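Local structure of glutamate racemase (Escherichia coli, 2JFN) at residues V26-D38 against V201-E213. The protein belongs to the Asp/Glu/hydantoin racemase family and holds a bound glutamic acid in the cleft between two alpha/beta domains. Numbering follows the deposited sequence.
Sequences VFDSGVGGLSVYD and VLGCTHFPLLQEE. With GLU (glutamic acid), chain B.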
ATOM      1  N   VAL A  26      -7.536   7.040   1.982  1.00 23.08           N
ATOM      2  CA  VAL A  26      -6.591   5.964   1.725  1.00 22.84           C
ATOM      3  C   VAL A  26      -5.544   6.627   0.818  1.00 23.16           C
ATOM      4  O   VAL A  26      -5.871   7.106  -0.275  1.00 23.27           O
ATOM      5  CB  VAL A  26      -7.240   4.766   1.002  1.00 23.04           C
ATOM      6  CG1 VAL A  26      -6.191   3.694   0.750  1.00 22.64           C
ATOM      7  CG2 VAL A  26      -8.383   4.187   1.862  1.00 22.73           C
ATOM      8  N   PHE A  27      -4.301   6.676   1.293  1.00 22.82           N
ATOM      9  CA  PHE A  27      -3.202   7.312   0.568  1.00 23.33           C
ATOM     10  C   PHE A  27      -2.070   6.381   0.144  1.00 23.64           C
ATOM     11  O   PHE A  27      -1.728   5.436   0.849  1.00 24.06           O
ATOM     12  CB  PHE A  27      -2.587   8.423   1.426  1.00 23.65           C
ATOM     13  CG  PHE A  27      -1.293   8.972   0.874  1.00 24.66           C
ATOM     14  CD1 PHE A  27      -1.301   9.954  -0.116  1.00 24.66           C
ATOM     15  CD2 PHE A  27      -0.070   8.463   1.299  1.00 24.42           C
ATOM     16  CE1 PHE A  27      -0.110  10.417  -0.677  1.00 24.95           C
ATOM     17  CE2 PHE A  27       1.130   8.918   0.744  1.00 24.93           C
ATOM     18  CZ  PHE A  27       1.109   9.894  -0.246  1.00 25.18           C
ATOM     19  N   ASP A  28      -1.488   6.673  -1.015  1.00 23.82           N
ATOM     20  CA  ASP A  28      -0.345   5.929  -1.539  1.00 23.43           C
ATOM     21  C   ASP A  28       0.355   6.815  -2.549  1.00 23.59           C
ATOM     22  O   ASP A  28      -0.199   7.821  -2.995  1.00 23.62           O
ATOM     23  CB  ASP A  28      -0.761   4.637  -2.254  1.00 23.14           C
ATOM     24  CG  ASP A  28       0.446   3.831  -2.734  1.00 23.57           C
ATOM     25  OD1 ASP A  28       0.395   3.225  -3.827  1.00 23.23           O
ATOM     26  OD2 ASP A  28       1.462   3.808  -2.011  1.00 24.14           O
ATOM     27  N   SER A  29       1.573   6.434  -2.913  1.00 23.49           N
ATOM     28  CA  SER A  29       2.344   7.172  -3.902  1.00 23.63           C
ATOM     29  C   SER A  29       1.740   6.904  -5.289  1.00 23.67           C
ATOM     30  O   SER A  29       1.833   7.739  -6.190  1.00 23.60           O
ATOM     31  CB  SER A  29       3.796   6.706  -3.869  1.00 23.55           C
ATOM     32  OG  SER A  29       3.860   5.314  -4.115  1.00 24.80           O
ATOM     33  N   GLY A  30       1.115   5.740  -5.450  1.00 23.60           N
ATOM     34  CA  GLY A  30       0.508   5.393  -6.723  1.00 23.98           C
ATOM     35  C   GLY A  30      -0.757   4.563  -6.622  1.00 23.76           C
ATOM     36  O   GLY A  30      -1.675   4.906  -5.872  1.00 24.03           O
ATOM     37  N   VAL A  31      -0.810   3.458  -7.363  1.00 23.50           N
ATOM     38  CA  VAL A  31      -1.988   2.597  -7.357  1.00 23.42           C
ATOM     39  C   VAL A  31      -2.006   1.523  -6.260  1.00 23.39           C
ATOM     40  O   VAL A  31      -3.053   0.937  -5.994  1.00 22.93           O
ATOM     41  CB  VAL A  31      -2.185   1.885  -8.736  1.00 24.04           C
ATOM     42  CG1 VAL A  31      -2.381   2.920  -9.841  1.00 24.26           C
ATOM     43  CG2 VAL A  31      -0.983   0.999  -9.062  1.00 24.22           C
ATOM     44  N   GLY A  32      -0.864   1.269  -5.628  1.00 23.03           N
ATOM     45  CA  GLY A  32      -0.812   0.241  -4.596  1.00 23.53           C
ATOM     46  C   GLY A  32      -1.854   0.410  -3.504  1.00 23.94           C
ATOM     47  O   GLY A  32      -2.375  -0.570  -2.971  1.00 23.61           O
ATOM     48  N   GLY A  33      -2.155   1.660  -3.166  1.00 23.88           N
ATOM     49  CA  GLY A  33      -3.137   1.942  -2.134  1.00 24.00           C
ATOM     50  C   GLY A  33      -4.471   1.283  -2.412  1.00 24.04           C
ATOM     51  O   GLY A  33      -5.194   0.946  -1.487  1.00 24.11           O
ATOM     52  N   LEU A  34      -4.787   1.084  -3.688  1.00 24.29           N
ATOM     53  CA  LEU A  34      -6.041   0.460  -4.075  1.00 24.12           C
ATOM     54  C   LEU A  34      -6.192  -0.974  -3.573  1.00 23.95           C
ATOM     55  O   LEU A  34      -7.311  -1.429  -3.360  1.00 24.13           O
ATOM     56  CB  LEU A  34      -6.200   0.489  -5.598  1.00 24.26           C
ATOM     57  CG  LEU A  34      -6.365   1.889  -6.201  1.00 24.52           C
ATOM     58  CD1 LEU A  34      -6.341   1.789  -7.719  1.00 24.48           C
ATOM     59  CD2 LEU A  34      -7.674   2.508  -5.716  1.00 24.92           C
ATOM     60  N   SER A  35      -5.086  -1.692  -3.381  1.00 23.76           N
ATOM     61  CA  SER A  35      -5.203  -3.063  -2.888  1.00 24.21           C
ATOM     62  C   SER A  35      -5.680  -3.044  -1.429  1.00 24.34           C
ATOM     63  O   SER A  35      -6.460  -3.902  -1.010  1.00 24.46           O
ATOM     64  CB  SER A  35      -3.871  -3.822  -2.997  1.00 23.45           C
ATOM     65  OG  SER A  35      -2.886  -3.309  -2.114  1.00 23.98           O
ATOM     66  N   VAL A  36      -5.220  -2.055  -0.670  1.00 24.57           N
ATOM     67  CA  VAL A  36      -5.601  -1.920   0.733  1.00 25.04           C
ATOM     68  C   VAL A  36      -7.028  -1.410   0.813  1.00 25.61           C
ATOM     69  O   VAL A  36      -7.837  -1.892   1.613  1.00 25.10           O
ATOM     70  CB  VAL A  36      -4.667  -0.939   1.479  1.00 25.08           C
ATOM     71  CG1 VAL A  36      -5.092  -0.815   2.946  1.00 25.12           C
ATOM     72  CG2 VAL A  36      -3.229  -1.431   1.383  1.00 25.41           C
ATOM     73  N   TYR A  37      -7.339  -0.429  -0.030  1.00 26.15           N
ATOM     74  CA  TYR A  37      -8.681   0.120  -0.064  1.00 26.62           C
ATOM     75  C   TYR A  37      -9.695  -0.973  -0.405  1.00 27.35           C
ATOM     76  O   TYR A  37     -10.764  -1.046   0.194  1.00 27.42           O
ATOM     77  CB  TYR A  37      -8.761   1.260  -1.091  1.00 26.04           C
ATOM     78  CG  TYR A  37     -10.145   1.485  -1.645  1.00 26.11           C
ATOM     79  CD1 TYR A  37     -10.531   0.914  -2.858  1.00 26.04           C
ATOM     80  CD2 TYR A  37     -11.085   2.238  -0.942  1.00 26.28           C
ATOM     81  CE1 TYR A  37     -11.822   1.086  -3.359  1.00 26.06           C
ATOM     82  CE2 TYR A  37     -12.380   2.413  -1.433  1.00 26.29           C
ATOM     83  CZ  TYR A  37     -12.737   1.837  -2.639  1.00 26.29           C
ATOM     84  OH  TYR A  37     -14.005   2.018  -3.135  1.00 26.91           O
ATOM     85  N   ASP A  38      -9.353  -1.822  -1.365  1.00 28.14           N
ATOM     86  CA  ASP A  38     -10.244  -2.894  -1.789  1.00 29.79           C
ATOM     87  C   ASP A  38     -10.666  -3.770  -0.600  1.00 30.27           C
ATOM     88  O   ASP A  38     -11.835  -4.137  -0.481  1.00 30.51           O
ATOM     89  CB  ASP A  38      -9.549  -3.727  -2.870  1.00 30.37           C
ATOM     90  CG  ASP A  38     -10.522  -4.493  -3.744  1.00 31.87           C
ATOM     91  OD1 ASP A  38     -11.703  -4.094  -3.834  1.00 32.39           O
ATOM     92  OD2 ASP A  38     -10.091  -5.493  -4.365  1.00 32.89           O
ATOM     93  N   VAL A 201       5.733 -12.764   1.716  1.00 24.00           N
ATOM     94  CA  VAL A 201       5.105 -11.550   2.228  1.00 24.07           C
ATOM     95  C   VAL A 201       5.165 -10.454   1.174  1.00 23.96           C
ATOM     96  O   VAL A 201       6.229 -10.151   0.646  1.00 24.03           O
ATOM     97  CB  VAL A 201       5.842 -11.026   3.485  1.00 23.91           C
ATOM     98  CG1 VAL A 201       5.239  -9.691   3.934  1.00 23.25           C
ATOM     99  CG2 VAL A 201       5.750 -12.051   4.605  1.00 23.70           C
ATOM    100  N   LEU A 202       4.020  -9.874   0.848  1.00 24.28           N
ATOM    101  CA  LEU A 202       4.004  -8.781  -0.113  1.00 24.52           C
ATOM    102  C   LEU A 202       4.147  -7.534   0.747  1.00 24.97           C
ATOM    103  O   LEU A 202       3.172  -7.063   1.347  1.00 25.27           O
ATOM    104  CB  LEU A 202       2.689  -8.781  -0.893  1.00 24.85           C
ATOM    105  CG  LEU A 202       2.455 -10.106  -1.629  1.00 24.66           C
ATOM    106  CD1 LEU A 202       1.189 -10.037  -2.474  1.00 25.52           C
ATOM    107  CD2 LEU A 202       3.665 -10.414  -2.500  1.00 24.68           C
ATOM    108  N   GLY A 203       5.378  -7.037   0.832  1.00 25.47           N
ATOM    109  CA  GLY A 203       5.681  -5.867   1.642  1.00 26.68           C
ATOM    110  C   GLY A 203       5.648  -4.557   0.881  1.00 27.26           C
ATOM    111  O   GLY A 203       6.333  -3.599   1.229  1.00 28.58           O
ATOM    112  N   CYS A 204       4.865  -4.534  -0.185  1.00 27.73           N
ATOM    113  CA  CYS A 204       4.682  -3.339  -0.994  1.00 27.40           C
ATOM    114  C   CYS A 204       3.205  -3.406  -1.360  1.00 26.65           C
ATOM    115  O   CYS A 204       2.745  -4.415  -1.895  1.00 26.53           O
ATOM    116  CB  CYS A 204       5.558  -3.393  -2.244  1.00 28.28           C
ATOM    117  SG  CYS A 204       5.557  -1.863  -3.185  1.00 29.75           S
ATOM    118  N   THR A 205       2.448  -2.354  -1.059  1.00 25.96           N
ATOM    119  CA  THR A 205       1.015  -2.375  -1.354  1.00 25.54           C
ATOM    120  C   THR A 205       0.702  -2.496  -2.846  1.00 25.02           C
ATOM    121  O   THR A 205      -0.439  -2.754  -3.233  1.00 25.08           O
ATOM    122  CB  THR A 205       0.291  -1.134  -0.763  1.00 25.97           C
ATOM    123  OG1 THR A 205       0.743   0.056  -1.420  1.00 25.47           O
ATOM    124  CG2 THR A 205       0.586  -1.017   0.730  1.00 26.26           C
ATOM    125  N   HIS A 206       1.711  -2.311  -3.689  1.00 25.00           N
ATOM    126  CA  HIS A 206       1.513  -2.462  -5.131  1.00 25.50           C
ATOM    127  C   HIS A 206       1.443  -3.945  -5.519  1.00 25.23           C
ATOM    128  O   HIS A 206       0.740  -4.329  -6.462  1.00 24.85           O
ATOM    129  CB  HIS A 206       2.673  -1.843  -5.918  1.00 25.48           C
ATOM    130  CG  HIS A 206       2.483  -0.401  -6.275  1.00 25.77           C
ATOM    131  ND1 HIS A 206       2.604   0.621  -5.358  1.00 26.12           N
ATOM    132  CD2 HIS A 206       2.221   0.192  -7.465  1.00 26.12           C
ATOM    133  CE1 HIS A 206       2.429   1.780  -5.966  1.00 26.27           C
ATOM    134  NE2 HIS A 206       2.195   1.547  -7.245  1.00 25.97           N
ATOM    135  N   PHE A 207       2.173  -4.777  -4.784  1.00 25.12           N
ATOM    136  CA  PHE A 207       2.261  -6.196  -5.117  1.00 24.78           C
ATOM    137  C   PHE A 207       0.998  -7.048  -5.090  1.00 24.23           C
ATOM    138  O   PHE A 207       0.821  -7.890  -5.967  1.00 24.49           O
ATOM    139  CB  PHE A 207       3.398  -6.838  -4.302  1.00 24.50           C
ATOM    140  CG  PHE A 207       4.759  -6.223  -4.574  1.00 24.94           C
ATOM    141  CD1 PHE A 207       5.868  -6.574  -3.802  1.00 24.92           C
ATOM    142  CD2 PHE A 207       4.928  -5.277  -5.592  1.00 25.02           C
ATOM    143  CE1 PHE A 207       7.119  -5.995  -4.033  1.00 24.91           C
ATOM    144  CE2 PHE A 207       6.175  -4.692  -5.831  1.00 24.68           C
ATOM    145  CZ  PHE A 207       7.270  -5.050  -5.050  1.00 24.50           C
ATOM    146  N   PRO A 208       0.102  -6.856  -4.101  1.00 24.05           N
ATOM    147  CA  PRO A 208      -1.111  -7.684  -4.104  1.00 23.79           C
ATOM    148  C   PRO A 208      -1.872  -7.538  -5.429  1.00 23.75           C
ATOM    149  O   PRO A 208      -2.608  -8.436  -5.839  1.00 23.71           O
ATOM    150  CB  PRO A 208      -1.902  -7.136  -2.918  1.00 23.37           C
ATOM    151  CG  PRO A 208      -0.822  -6.762  -1.959  1.00 23.62           C
ATOM    152  CD  PRO A 208       0.184  -6.054  -2.863  1.00 23.52           C
ATOM    153  N   LEU A 209      -1.683  -6.399  -6.092  1.00 24.35           N
ATOM    154  CA  LEU A 209      -2.338  -6.130  -7.374  1.00 24.73           C
ATOM    155  C   LEU A 209      -1.844  -7.098  -8.450  1.00 24.96           C
ATOM    156  O   LEU A 209      -2.490  -7.271  -9.487  1.00 25.40           O
ATOM    157  CB  LEU A 209      -2.052  -4.691  -7.827  1.00 24.44           C
ATOM    158  CG  LEU A 209      -2.592  -3.573  -6.937  1.00 24.17           C
ATOM    159  CD1 LEU A 209      -2.105  -2.233  -7.453  1.00 24.39           C
ATOM    160  CD2 LEU A 209      -4.112  -3.630  -6.917  1.00 25.04           C
ATOM    161  N   LEU A 210      -0.696  -7.718  -8.197  1.00 25.40           N
ATOM    162  CA  LEU A 210      -0.092  -8.668  -9.134  1.00 26.09           C
ATOM    163  C   LEU A 210      -0.247 -10.107  -8.651  1.00 26.97           C
ATOM    164  O   LEU A 210       0.417 -11.016  -9.160  1.00 26.49           O
ATOM    165  CB  LEU A 210       1.400  -8.361  -9.297  1.00 26.08           C
ATOM    166  CG  LEU A 210       1.778  -7.017  -9.928  1.00 26.43           C
ATOM    167  CD1 LEU A 210       3.257  -6.779  -9.761  1.00 26.49           C
ATOM    168  CD2 LEU A 210       1.388  -7.007 -11.400  1.00 26.75           C
ATOM    169  N   GLN A 211      -1.120 -10.321  -7.675  1.00 27.84           N
ATOM    170  CA  GLN A 211      -1.297 -11.664  -7.140  1.00 29.76           C
ATOM    171  C   GLN A 211      -1.430 -12.751  -8.203  1.00 29.78           C
ATOM    172  O   GLN A 211      -0.707 -13.745  -8.165  1.00 29.75           O
ATOM    173  CB  GLN A 211      -2.504 -11.725  -6.194  1.00 31.43           C
ATOM    174  CG  GLN A 211      -2.721 -13.132  -5.639  1.00 35.04           C
ATOM    175  CD  GLN A 211      -3.705 -13.186  -4.491  1.00 36.79           C
ATOM    176  OE1 GLN A 211      -3.456 -12.630  -3.416  1.00 38.21           O
ATOM    177  NE2 GLN A 211      -4.832 -13.865  -4.709  1.00 37.92           N
ATOM    178  N   GLU A 212      -2.337 -12.568  -9.156  1.00 30.23           N
ATOM    179  CA  GLU A 212      -2.530 -13.579 -10.195  1.00 31.41           C
ATOM    180  C   GLU A 212      -1.234 -13.884 -10.938  1.00 30.99           C
ATOM    181  O   GLU A 212      -0.840 -15.044 -11.065  1.00 30.68           O
ATOM    182  CB  GLU A 212      -3.613 -13.134 -11.185  1.00 33.48           C
ATOM    183  CG  GLU A 212      -4.062 -14.239 -12.134  1.00 36.83           C
ATOM    184  CD  GLU A 212      -5.527 -14.115 -12.542  1.00 38.98           C
ATOM    185  OE1 GLU A 212      -6.411 -14.212 -11.657  1.00 40.36           O
ATOM    186  OE2 GLU A 212      -5.797 -13.920 -13.746  1.00 40.67           O
ATOM    187  N   GLU A 213      -0.569 -12.835 -11.418  1.00 30.23           N
ATOM    188  CA  GLU A 213       0.682 -12.994 -12.139  1.00 29.95           C
ATOM    189  C   GLU A 213       1.748 -13.672 -11.274  1.00 29.41           C
ATOM    190  O   GLU A 213       2.471 -14.550 -11.749  1.00 29.01           O
ATOM    191  CB  GLU A 213       1.206 -11.633 -12.609  1.00 30.26           C
ATOM    192  CG  GLU A 213       0.386 -10.954 -13.701  1.00 31.58           C
ATOM    193  CD  GLU A 213      -0.867 -10.250 -13.191  1.00 32.64           C
ATOM    194  OE1 GLU A 213      -1.065 -10.159 -11.959  1.00 32.86           O
ATOM    195  OE2 GLU A 213      -1.653  -9.776 -14.038  1.00 33.12           O
TER
HETATM  196  N   GLU B1287       2.769   1.385  -2.685  1.00 27.57           N
HETATM  197  CA  GLU B1287       4.227   1.292  -2.564  1.00 28.20           C
HETATM  198  C   GLU B1287       4.576   1.024  -1.112  1.00 28.44           C
HETATM  199  O   GLU B1287       3.828   0.256  -0.405  1.00 28.04           O
HETATM  200  CB  GLU B1287       4.871   2.604  -3.038  1.00 28.42           C
HETATM  201  CG  GLU B1287       6.073   2.312  -3.964  1.00 28.59           C
HETATM  202  CD  GLU B1287       6.900   3.569  -4.198  1.00 29.41           C
HETATM  203  OE1 GLU B1287       8.115   3.481  -4.353  1.00 29.10           O
HETATM  204  OE2 GLU B1287       6.361   4.680  -4.243  1.00 28.72           O
HETATM  205  OXT GLU B1287       5.617   1.549  -0.595  1.00 29.50           O
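With CG swung anti to the backbone N (chi1 -177°), Asp28 at the end of strand 21-28 puts its carboxylate beside Thr205 and His206, while Thr205, at chi1 66°, places OG1 on the same nitrogen of the bound glutamic acid, the two side chains running past each other in opposite directions. That nitrogen is gripped by three side chains: Asp28 OD2 accepts from it at 2.8 Å, Thr205 OG1 at 2.7 Å, and His206 ND1 takes it at 2.8 Å, the nitrogen lying at the ring edge in its plane. Asp28 OD1 adds a weak bond and is itself held by Gly30 N, in an Asx turn, and by Gly33 N, which arrive from opposite faces of the carboxylate and so fix its rotation. The His206 ring lies against the glycine-rich loop: Gly32 CA sits over the ring face in a CH-pi contact, 3.7 Å from the centroid, and Val31 CG2 touches His206 CD2. NE2 of the ring is hydrogen-bonded to Glu170 OE1, which also bonds Val31 N, so this second-shell carboxylate ties ring and loop together. Farther along helix 33-43, Ser35 OG sits 2.7 Å from Thr205 O and 2.9 Å from Gly32 O, two acceptors for its single proton. Beside it, Pro208 CB and Leu209 CD2 pack on Ser35 CB, and Leu209 CD1 reaches Val31 CG2. The contact thus joins the segments after strands 21-28 and 199-202, which belong to separate sheets, and lines part of the glutamic acid pocket. Ser29 OG and Thr205 N bond the ligand's two carboxylates. Acceptors from Asp28, Thr205 and His206 converge on the ligand nitrogen, an environment probably suited to a positively charged ammonium group whose placing would then depend on both halves of the fold.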